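Local coordinates for putative GTP pyrophosphokinase (Streptococcus mutans, PDB 3L9D), which probably transfers pyrophosphate from ATP to GTP in the first step of ppGpp synthesis, at residues L51-F62 with L124-K132. Numbering follows the deposited sequence.
Sequences LKIKFRGIRKQF and LLRQRKDMK
A salt-bridge network of Lys54, Asp130 and Arg128 ties helix 42-64 to the turn after helix 117-126. Lys54 NZ donates to Asp130 OD2 over 2.7 Å, onto the anti lone pair of that oxygen. The lysine chain runs extended and bends only at its last torsion (chi4 -67°), which turns NZ onto the carboxylate. Arg128 grips the same carboxylate side-on. Arg128 NE meets Asp130 OD1 at 2.9 Å, on the syn side, and Arg128 NH2 reaches Asp130 OD2 at 3.1 Å from above the carboxylate plane. OD2 thus takes two donors, which probably offsets the closeness of the two cations. A water accepts from Arg128 NH1 and donates to Lys54 O, a second link across the contact.

Beneath lies an apolar layer. Met131 CE packs 3.6 Å from Leu51 CD2, and its sulfur sits at the edge of the Phe55 ring, a Met-aromatic contact. Leu125 CD1 is 3.9 Å from Phe55 CE1. Further along, Leu124 CD1 touches Ile58 CG2 and meets the Phe62 ring at its edge.

Phe55 also rests on Leu108 and Ile110 of strand 106-112 and Ile172 of strand 164-176, and Leu51 and Met131 on Tyr157 of strand 150-161, so both segments pack against the mixed sheet.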
# COMPACT_ATOMS: atom_id res chain seq x y z
N LEU A 51 -12.28 -1.47 4.00
CA LEU A 51 -11.10 -0.63 4.10
C LEU A 51 -11.09 0.41 2.98
O LEU A 51 -10.73 1.58 3.21
CB LEU A 51 -9.81 -1.49 4.12
CG LEU A 51 -9.66 -2.27 5.44
CD1 LEU A 51 -8.74 -3.46 5.27
CD2 LEU A 51 -9.18 -1.37 6.56
N LYS A 52 -11.48 0.02 1.77
CA LYS A 52 -11.56 0.97 0.67
C LYS A 52 -12.48 2.12 1.05
O LYS A 52 -12.07 3.28 1.00
CB LYS A 52 -12.10 0.31 -0.60
CG LYS A 52 -11.08 -0.46 -1.39
CD LYS A 52 -11.51 -0.58 -2.85
CE LYS A 52 -10.53 -1.43 -3.65
NZ LYS A 52 -11.17 -1.89 -4.92
N ILE A 53 -13.71 1.82 1.44
CA ILE A 53 -14.69 2.87 1.71
C ILE A 53 -14.28 3.71 2.94
O ILE A 53 -14.39 4.93 2.92
CB ILE A 53 -16.13 2.28 1.79
CG1 ILE A 53 -17.01 2.84 0.66
CG2 ILE A 53 -16.73 2.51 3.14
CD1 ILE A 53 -16.59 2.36 -0.80
N LYS A 54 -13.76 3.06 3.98
CA LYS A 54 -13.23 3.79 5.13
C LYS A 54 -12.11 4.77 4.71
O LYS A 54 -12.19 5.96 5.00
CB LYS A 54 -12.76 2.83 6.24
CG LYS A 54 -13.86 2.08 6.99
CD LYS A 54 -13.23 0.92 7.77
CE LYS A 54 -14.24 0.11 8.57
NZ LYS A 54 -14.81 0.91 9.68
N PHE A 55 -11.08 4.27 4.02
CA PHE A 55 -9.94 5.11 3.62
C PHE A 55 -10.29 6.22 2.62
O PHE A 55 -9.59 7.24 2.57
CB PHE A 55 -8.78 4.27 3.06
CG PHE A 55 -8.13 3.39 4.08
CD1 PHE A 55 -8.25 3.66 5.43
CD2 PHE A 55 -7.39 2.28 3.69
CE1 PHE A 55 -7.66 2.84 6.38
CE2 PHE A 55 -6.78 1.46 4.62
CZ PHE A 55 -6.92 1.73 5.97
N ARG A 56 -11.34 6.03 1.83
CA ARG A 56 -11.73 7.02 0.83
C ARG A 56 -12.48 8.19 1.47
O ARG A 56 -12.63 9.25 0.86
CB ARG A 56 -12.59 6.39 -0.25
CG ARG A 56 -11.84 5.52 -1.21
CD ARG A 56 -12.76 5.04 -2.33
NE ARG A 56 -11.99 4.36 -3.35
CZ ARG A 56 -12.28 3.15 -3.82
NH1 ARG A 56 -13.36 2.52 -3.36
NH2 ARG A 56 -11.50 2.60 -4.74
N GLY A 57 -12.92 7.97 2.71
CA GLY A 57 -13.65 8.96 3.48
C GLY A 57 -12.75 9.93 4.22
O GLY A 57 -13.20 11.00 4.65
N ILE A 58 -11.49 9.57 4.37
CA ILE A 58 -10.52 10.48 4.95
C ILE A 58 -10.39 11.66 4.01
O ILE A 58 -10.41 12.82 4.43
CB ILE A 58 -9.16 9.81 5.12
CG1 ILE A 58 -9.20 8.77 6.24
CG2 ILE A 58 -8.10 10.84 5.41
CD1 ILE A 58 -7.98 7.86 6.25
N ARG A 59 -10.29 11.36 2.72
CA ARG A 59 -10.13 12.39 1.69
C ARG A 59 -11.38 13.25 1.57
O ARG A 59 -11.27 14.46 1.37
CB ARG A 59 -9.77 11.77 0.34
CG ARG A 59 -10.15 12.64 -0.86
CD ARG A 59 -9.48 12.21 -2.18
NE ARG A 59 -9.58 13.29 -3.18
CZ ARG A 59 -8.63 14.20 -3.42
NH1 ARG A 59 -7.47 14.18 -2.77
NH2 ARG A 59 -8.85 15.15 -4.32
N LYS A 60 -12.55 12.63 1.68
CA LYS A 60 -13.80 13.39 1.67
C LYS A 60 -13.83 14.39 2.82
O LYS A 60 -14.30 15.52 2.66
CB LYS A 60 -15.02 12.47 1.76
CG LYS A 60 -15.30 11.65 0.51
CD LYS A 60 -16.57 10.79 0.67
CE LYS A 60 -16.82 9.94 -0.58
NZ LYS A 60 -16.55 10.73 -1.83
N GLN A 61 -13.32 13.98 3.98
CA GLN A 61 -13.36 14.81 5.18
C GLN A 61 -12.47 16.01 5.06
O GLN A 61 -12.85 17.12 5.46
CB GLN A 61 -12.93 14.02 6.40
CG GLN A 61 -13.88 12.92 6.71
CD GLN A 61 -13.49 12.19 7.95
OE1 GLN A 61 -13.37 10.96 7.95
NE2 GLN A 61 -13.27 12.95 9.04
N PHE A 62 -11.28 15.80 4.53
CA PHE A 62 -10.35 16.89 4.39
C PHE A 62 -10.97 17.90 3.44
O PHE A 62 -11.01 19.09 3.75
CB PHE A 62 -8.98 16.39 3.91
CG PHE A 62 -8.09 15.89 5.03
CD1 PHE A 62 -7.44 16.78 5.87
CD2 PHE A 62 -7.90 14.53 5.25
CE1 PHE A 62 -6.62 16.34 6.88
CE2 PHE A 62 -7.08 14.09 6.27
CZ PHE A 62 -6.44 14.99 7.08
N LEU A 124 -2.93 9.36 10.96
CA LEU A 124 -4.34 9.04 10.89
C LEU A 124 -4.56 7.55 11.13
O LEU A 124 -5.44 7.16 11.90
CB LEU A 124 -4.91 9.43 9.53
CG LEU A 124 -5.00 10.94 9.25
CD1 LEU A 124 -4.76 11.25 7.79
CD2 LEU A 124 -6.33 11.47 9.72
N LEU A 125 -3.75 6.73 10.46
CA LEU A 125 -3.89 5.28 10.55
C LEU A 125 -3.68 4.76 11.97
O LEU A 125 -4.42 3.89 12.45
CB LEU A 125 -2.91 4.61 9.58
CG LEU A 125 -3.43 4.01 8.28
CD1 LEU A 125 -4.58 4.80 7.72
CD2 LEU A 125 -2.27 3.89 7.28
N ARG A 126 -2.66 5.30 12.64
CA ARG A 126 -2.30 4.89 14.01
C ARG A 126 -3.35 5.26 15.06
O ARG A 126 -3.49 4.57 16.08
CB ARG A 126 -0.98 5.52 14.41
CG ARG A 126 0.23 4.97 13.71
CD ARG A 126 1.50 5.62 14.23
NE ARG A 126 2.60 5.39 13.31
CZ ARG A 126 3.35 6.34 12.78
NH1 ARG A 126 3.17 7.62 13.10
NH2 ARG A 126 4.31 6.01 11.93
N GLN A 127 -4.08 6.35 14.82
CA GLN A 127 -5.13 6.79 15.75
C GLN A 127 -6.53 6.19 15.49
O GLN A 127 -7.47 6.49 16.22
CB GLN A 127 -5.20 8.32 15.83
CG GLN A 127 -5.62 8.99 14.52
CD GLN A 127 -6.88 9.87 14.63
OE1 GLN A 127 -7.24 10.60 13.69
NE2 GLN A 127 -7.55 9.80 15.79
N ARG A 128 -6.68 5.36 14.46
CA ARG A 128 -7.95 4.66 14.23
C ARG A 128 -8.17 3.57 15.28
O ARG A 128 -7.22 3.00 15.80
CB ARG A 128 -8.02 4.07 12.82
CG ARG A 128 -7.99 5.08 11.68
CD ARG A 128 -8.39 4.42 10.37
NE ARG A 128 -9.80 4.00 10.30
CZ ARG A 128 -10.78 4.68 9.71
NH1 ARG A 128 -10.57 5.84 9.11
NH2 ARG A 128 -12.00 4.18 9.73
N LYS A 129 -9.44 3.31 15.60
CA LYS A 129 -9.81 2.31 16.59
C LYS A 129 -10.50 1.08 15.97
O LYS A 129 -10.77 0.11 16.68
CB LYS A 129 -10.76 2.92 17.63
CG LYS A 129 -10.06 3.46 18.87
CD LYS A 129 -9.03 4.52 18.52
CE LYS A 129 -8.10 4.82 19.70
NZ LYS A 129 -8.87 5.02 20.96
N ASP A 130 -10.79 1.13 14.67
CA ASP A 130 -11.46 0.02 14.01
C ASP A 130 -10.48 -0.94 13.37
O ASP A 130 -10.86 -1.84 12.63
CB ASP A 130 -12.45 0.51 12.95
CG ASP A 130 -11.76 1.22 11.79
OD1 ASP A 130 -10.65 1.77 11.98
OD2 ASP A 130 -12.37 1.23 10.68
N MET A 131 -9.20 -0.72 13.64
CA MET A 131 -8.15 -1.61 13.22
C MET A 131 -7.02 -1.28 14.16
O MET A 131 -7.04 -0.25 14.83
CB MET A 131 -7.74 -1.34 11.76
CG MET A 131 -7.09 0.01 11.51
SD MET A 131 -7.01 0.55 9.79
CE MET A 131 -8.73 0.80 9.42
N LYS A 132 -6.03 -2.16 14.23
CA LYS A 132 -4.85 -1.88 15.04
C LYS A 132 -3.59 -2.03 14.18
O LYS A 132 -3.41 -3.05 13.49
CB LYS A 132 -4.81 -2.82 16.25
CG LYS A 132 -3.76 -2.44 17.28
CD LYS A 132 -2.48 -3.29 17.17
CE LYS A 132 -1.38 -2.77 18.12
NZ LYS A 132 -0.38 -3.83 18.41
O HOH W 1 -12.51 7.40 7.32